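PDB 2AAN: auracyanin-A from Chloroflexus aurantiacus, which binds a single copper ion in a cupredoxin fold and probably serves as a soluble electron acceptor for the membrane-bound alternative complex III. Local coordinates for residues L37-G42 with G134-N139; V45-K50 with V109-P114. All blocks are in the same frame, centred on the assembly; numbering follows the deposited sequence.

Contact 1 (L37-G42 with G134-N139); sequences LTVSAG and GKLVVN. With SO4 (sulfate ion), chain D.
Strand 37-39 pairs in parallel with the C-terminal strand 134-138 at one edge of the five-stranded sheet of the cupredoxin fold, T38 lying opposite V137 and V39 opposite V138. The backbone ladder opens with L37 N to K135 O and continues with V137 N giving a nearly straight bond to L37 O (2.6 Å, 178° at the hydrogen). V39 N then reaches V137 O, and N139 N donates to V39 O. Beyond the strand, A41 N still bonds to N139 O at 3.0 Å.

L37, V39, L136 and V138 share one face of the pair. The CD1 branch of L136 serves two neighbours, lying 3.7 Å from L37 CB and 3.8 Å from CG2 of V39, whose side chain crosses that of L136 at about a right angle. With CG1 anti to the carbonyl carbon (chi1 -64°), the CG2 branch of V39 falls between the backbone N and the carbonyl carbon, where it also meets V138 CG2. This face looks into the beta-sandwich: L37 and V39 both touch I21 of strand 19-24, and on strand 44-50 L37 meets I47 and V39 meets V45. V138 CG1 packs on A41, 3.7 Å from its CB.

On the other face T38 and V137 lie side by side, with T38 OG1 3.8 Å from V137 CB, and the methyl CG2 of T38 meets N139 OD1 at 3.2 Å. Farther back along the strand, K135 bends at its third torsion (chi3 80°) and its NZ donates a 2.8 Å hydrogen bond to O1 of a sulfate, probably from the crystallisation liquor.

Contact 2 (V45-K50 with V109-P114); sequences VTIRFK and VTFTAP
V45 and F111 lie side by side and point the same way, with V45 CB over one face of the phenyl ring in a CH-pi contact, 4.2 Å from the ring centroid and displaced toward the rim. I47 comes to the same ring differently: its CG1 meets F111 CE2 at the edge, in the ring plane, at 3.7 Å. With CG between the backbone N and the carbonyl carbon (chi1 66°), the ring of F111 is carried back toward V45 and I47. Replacing F111 by an alanine would probably open a gap beside V45 CB and I47 CG1, depriving both of their aromatic partner. Next along this face, V109 CG1 packs on I47 CB at 3.9 Å.

The residues lie on strands 44-50 and 106-112, which run antiparallel in the three-stranded sheet of the cupredoxin sandwich. V45 with F111 and I47 with V109 are hydrogen-bonded pairs, each closed by two backbone bonds. Between them, T46 and T110 form a non-hydrogen-bonded pair whose side chains cross on the opposite face, their OG1 atoms hydrogen-bonded at 2.8 Å. The chemistry thus divides by face: apolar and aromatic groups meet on the face turned to the interior of the sandwich, whereas the two threonine hydroxyls share a hydrogen bond on the more exposed side.

In the fold
Contact 1 joins strands of the five-stranded sheet in parallel, whereas contact 2 joins strands of the three-stranded sheet antiparallel; their centres are 11 Å apart. Both are partly buried, with contact 2 nearer the centre of the chain. Their inward faces meet across the sandwich, where V39 also touches A113, and so share one hydrophobic core. The aliphatic packing of contact 1 contrasts with the aromatic ring in contact 2, and their outer faces differ too: a threonine beside a valine in one, a hydroxyl pair in the other. Just past the strand ends, the loop residues G42 and A113 meet, G42 N probably bonding to A113 O.

Contact 1 (L37-G42 with G134-N139)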
loop_
_atom_site.group_PDB
_atom_site.type_symbol
_atom_site.label_atom_id
_atom_site.label_comp_id
_atom_site.label_asym_id
_atom_site.label_seq_id
_atom_site.Cartn_x
_atom_site.Cartn_y
_atom_site.Cartn_z
ATOM N N LEU A 37 7.562 -4.721 -7.010
ATOM C CA LEU A 37 7.442 -3.694 -8.049
ATOM C C LEU A 37 8.762 -2.982 -8.173
ATOM O O LEU A 37 9.447 -2.807 -7.183
ATOM C CB LEU A 37 6.367 -2.688 -7.660
ATOM C CG LEU A 37 4.995 -3.252 -7.308
ATOM C CD1 LEU A 37 4.057 -2.139 -6.828
ATOM C CD2 LEU A 37 4.376 -4.025 -8.483
ATOM N N THR A 38 9.146 -2.633 -9.398
ATOM C CA THR A 38 10.380 -1.925 -9.642
ATOM C C THR A 38 10.060 -0.685 -10.435
ATOM O O THR A 38 9.340 -0.753 -11.424
ATOM C CB THR A 38 11.379 -2.760 -10.437
ATOM O OG1 THR A 38 11.647 -3.965 -9.732
ATOM C CG2 THR A 38 12.689 -1.998 -10.593
ATOM N N VAL A 39 10.563 0.448 -9.953
ATOM C CA VAL A 39 10.402 1.724 -10.627
ATOM C C VAL A 39 11.754 2.426 -10.568
ATOM O O VAL A 39 12.684 1.920 -9.923
ATOM C CB VAL A 39 9.288 2.593 -9.987
ATOM C CG1 VAL A 39 7.917 1.896 -10.141
ATOM C CG2 VAL A 39 9.570 2.897 -8.514
ATOM N N SER A 40 11.845 3.585 -11.217
ATOM C CA SER A 40 13.049 4.446 -11.164
ATOM C C SER A 40 12.819 5.580 -10.193
ATOM O O SER A 40 11.706 6.064 -10.073
ATOM C CB SER A 40 13.353 5.046 -12.542
ATOM O OG SER A 40 13.211 4.064 -13.552
ATOM N N ALA A 41 13.872 6.031 -9.524
ATOM C CA ALA A 41 13.754 7.146 -8.606
ATOM C C ALA A 41 13.213 8.407 -9.335
ATOM O O ALA A 41 13.602 8.696 -10.452
ATOM C CB ALA A 41 15.105 7.439 -7.961
ATOM N N GLY A 42 12.296 9.122 -8.712
ATOM C CA GLY A 42 11.755 10.361 -9.278
ATOM C C GLY A 42 10.670 10.131 -10.328
ATOM O O GLY A 42 9.998 11.076 -10.746
ATOM N N GLY A 134 4.474 -6.295 0.466
ATOM C CA GLY A 134 5.372 -6.479 -0.635
ATOM C C GLY A 134 6.490 -5.455 -0.594
ATOM O O GLY A 134 6.657 -4.734 0.401
ATOM N N LYS A 135 7.237 -5.406 -1.689
ATOM C CA LYS A 135 8.452 -4.613 -1.782
ATOM C C LYS A 135 8.466 -3.753 -3.059
ATOM O O LYS A 135 8.219 -4.267 -4.129
ATOM C CB LYS A 135 9.617 -5.600 -1.832
ATOM C CG LYS A 135 10.999 -5.050 -1.794
ATOM C CD LYS A 135 12.003 -6.202 -1.668
ATOM C CE LYS A 135 12.270 -6.880 -3.025
ATOM N NZ LYS A 135 13.230 -8.050 -2.899
ATOM N N LEU A 136 8.749 -2.461 -2.913
ATOM C CA LEU A 136 8.955 -1.557 -4.043
ATOM C C LEU A 136 10.478 -1.353 -4.195
ATOM O O LEU A 136 11.129 -0.892 -3.274
ATOM C CB LEU A 136 8.274 -0.213 -3.800
ATOM C CG LEU A 136 8.565 0.801 -4.905
ATOM C CD1 LEU A 136 7.778 0.443 -6.161
ATOM C CD2 LEU A 136 8.242 2.218 -4.462
ATOM N N VAL A 137 11.011 -1.708 -5.359
ATOM C CA VAL A 137 12.421 -1.487 -5.684
ATOM C C VAL A 137 12.533 -0.239 -6.537
ATOM O O VAL A 137 11.945 -0.168 -7.622
ATOM C CB VAL A 137 13.023 -2.678 -6.435
ATOM C CG1 VAL A 137 14.532 -2.460 -6.675
ATOM C CG2 VAL A 137 12.831 -3.965 -5.636
ATOM N N VAL A 138 13.279 0.737 -6.047
ATOM C CA VAL A 138 13.490 1.980 -6.780
ATOM C C VAL A 138 14.961 2.025 -7.167
ATOM O O VAL A 138 15.835 1.947 -6.283
ATOM C CB VAL A 138 13.128 3.199 -5.931
ATOM C CG1 VAL A 138 13.202 4.472 -6.788
ATOM C CG2 VAL A 138 11.747 3.048 -5.355
ATOM N N ASN A 139 15.226 2.103 -8.470
ATOM C CA ASN A 139 16.595 2.111 -9.005
ATOM C C ASN A 139 17.112 3.521 -9.259
ATOM O O ASN A 139 16.358 4.398 -9.697
ATOM C CB ASN A 139 16.655 1.276 -10.284
ATOM C CG ASN A 139 16.474 -0.206 -10.013
ATOM O OD1 ASN A 139 15.680 -0.886 -10.671
ATOM N ND2 ASN A 139 17.209 -0.718 -9.021
HETATM S S SO4 D . 16.256 -6.675 -2.163
HETATM O O1 SO4 D . 15.137 -6.847 -1.265
HETATM O O2 SO4 D . 17.398 -6.170 -1.404
HETATM O O3 SO4 D . 15.952 -5.756 -3.258
HETATM O O4 SO4 D . 16.586 -7.979 -2.736
#

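Contact 2 (V45-K50 with V109-P114)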
loop_
_atom_site.group_PDB
_atom_site.type_symbol
_atom_site.label_atom_id
_atom_site.label_comp_id
_atom_site.label_asym_id
_atom_site.label_seq_id
_atom_site.Cartn_x
_atom_site.Cartn_y
_atom_site.Cartn_z
ATOM N N VAL A 45 4.641 7.500 -10.783
ATOM C CA VAL A 45 4.028 6.181 -10.670
ATOM C C VAL A 45 2.573 6.347 -10.236
ATOM O O VAL A 45 2.295 7.019 -9.237
ATOM C CB VAL A 45 4.720 5.305 -9.578
ATOM C CG1 VAL A 45 4.092 3.853 -9.565
ATOM C CG2 VAL A 45 6.215 5.268 -9.782
ATOM N N THR A 46 1.650 5.811 -11.033
ATOM C CA THR A 46 0.267 5.668 -10.633
ATOM C C THR A 46 0.078 4.182 -10.277
ATOM O O THR A 46 0.262 3.307 -11.109
ATOM C CB THR A 46 -0.737 6.127 -11.734
ATOM O OG1 THR A 46 -0.535 7.529 -12.041
ATOM C CG2 THR A 46 -2.188 5.912 -11.247
ATOM N N ILE A 47 -0.228 3.915 -9.023
ATOM C CA ILE A 47 -0.662 2.582 -8.600
ATOM C C ILE A 47 -2.173 2.497 -8.764
ATOM O O ILE A 47 -2.919 3.333 -8.253
ATOM C CB ILE A 47 -0.250 2.292 -7.128
ATOM C CG1 ILE A 47 1.279 2.284 -6.986
ATOM C CG2 ILE A 47 -0.909 0.997 -6.645
ATOM C CD1 ILE A 47 1.939 1.074 -7.496
ATOM N N ARG A 48 -2.591 1.555 -9.577
ATOM C CA ARG A 48 -3.982 1.254 -9.767
ATOM C C ARG A 48 -4.240 -0.076 -9.062
ATOM O O ARG A 48 -3.868 -1.138 -9.539
ATOM C CB ARG A 48 -4.292 1.181 -11.254
ATOM C CG ARG A 48 -5.767 0.962 -11.583
ATOM C CD ARG A 48 -6.017 1.049 -13.090
ATOM N NE ARG A 48 -7.368 0.616 -13.437
ATOM C CZ ARG A 48 -8.465 1.376 -13.354
ATOM N NH1 ARG A 48 -8.403 2.648 -12.943
ATOM N NH2 ARG A 48 -9.646 0.856 -13.689
ATOM N N PHE A 49 -4.848 0.014 -7.892
ATOM C CA PHE A 49 -5.047 -1.114 -7.021
ATOM C C PHE A 49 -6.452 -1.612 -7.169
ATOM O O PHE A 49 -7.402 -0.891 -6.934
ATOM C CB PHE A 49 -4.777 -0.684 -5.594
ATOM C CG PHE A 49 -5.017 -1.741 -4.578
ATOM C CD1 PHE A 49 -4.461 -2.985 -4.696
ATOM C CD2 PHE A 49 -5.811 -1.476 -3.466
ATOM C CE1 PHE A 49 -4.643 -3.961 -3.727
ATOM C CE2 PHE A 49 -6.021 -2.457 -2.506
ATOM C CZ PHE A 49 -5.439 -3.730 -2.664
ATOM N N LYS A 50 -6.552 -2.850 -7.606
ATOM C CA LYS A 50 -7.818 -3.476 -7.864
ATOM C C LYS A 50 -8.110 -4.458 -6.741
ATOM O O LYS A 50 -7.373 -5.440 -6.518
ATOM C CB LYS A 50 -7.773 -4.219 -9.186
ATOM C CG LYS A 50 -9.117 -4.782 -9.627
ATOM C CD LYS A 50 -8.932 -5.569 -10.936
ATOM C CE LYS A 50 -10.273 -5.972 -11.570
ATOM N NZ LYS A 50 -11.282 -6.413 -10.561
ATOM N N VAL A 109 -3.505 5.693 -6.655
ATOM C CA VAL A 109 -2.656 6.738 -6.074
ATOM C C VAL A 109 -1.492 7.048 -7.001
ATOM O O VAL A 109 -0.810 6.144 -7.438
ATOM C CB VAL A 109 -2.119 6.346 -4.675
ATOM C CG1 VAL A 109 -1.655 4.921 -4.652
ATOM C CG2 VAL A 109 -0.973 7.284 -4.274
ATOM N N THR A 110 -1.297 8.332 -7.327
ATOM C CA THR A 110 -0.142 8.778 -8.104
ATOM C C THR A 110 0.876 9.424 -7.173
ATOM O O THR A 110 0.516 10.272 -6.336
ATOM C CB THR A 110 -0.571 9.796 -9.205
ATOM O OG1 THR A 110 -1.569 9.200 -10.050
ATOM C CG2 THR A 110 0.582 10.234 -10.047
ATOM N N PHE A 111 2.139 9.013 -7.285
ATOM C CA PHE A 111 3.202 9.593 -6.460
ATOM C C PHE A 111 4.506 9.662 -7.252
ATOM O O PHE A 111 4.645 9.051 -8.291
ATOM C CB PHE A 111 3.397 8.799 -5.161
ATOM C CG PHE A 111 3.917 7.389 -5.366
ATOM C CD1 PHE A 111 5.263 7.086 -5.188
ATOM C CD2 PHE A 111 3.049 6.351 -5.680
ATOM C CE1 PHE A 111 5.740 5.806 -5.354
ATOM C CE2 PHE A 111 3.525 5.058 -5.837
ATOM C CZ PHE A 111 4.858 4.784 -5.682
ATOM N N THR A 112 5.409 10.498 -6.779
ATOM C CA THR A 112 6.759 10.565 -7.293
ATOM C C THR A 112 7.582 9.534 -6.543
ATOM O O THR A 112 7.651 9.559 -5.314
ATOM C CB THR A 112 7.380 11.938 -7.051
ATOM O OG1 THR A 112 6.631 12.936 -7.775
ATOM C CG2 THR A 112 8.852 11.958 -7.514
ATOM N N ALA A 113 8.244 8.647 -7.271
ATOM C CA ALA A 113 8.981 7.572 -6.606
ATOM C C ALA A 113 10.063 8.175 -5.759
ATOM O O ALA A 113 10.697 9.153 -6.188
ATOM C CB ALA A 113 9.601 6.660 -7.596
ATOM N N PRO A 114 10.305 7.609 -4.568
ATOM C CA PRO A 114 11.323 8.146 -3.668
ATOM C C PRO A 114 12.759 7.938 -4.171
ATOM O O PRO A 114 12.974 7.512 -5.293
ATOM C CB PRO A 114 11.083 7.369 -2.381
ATOM C CG PRO A 114 10.459 6.085 -2.823
ATOM C CD PRO A 114 9.602 6.455 -3.976
#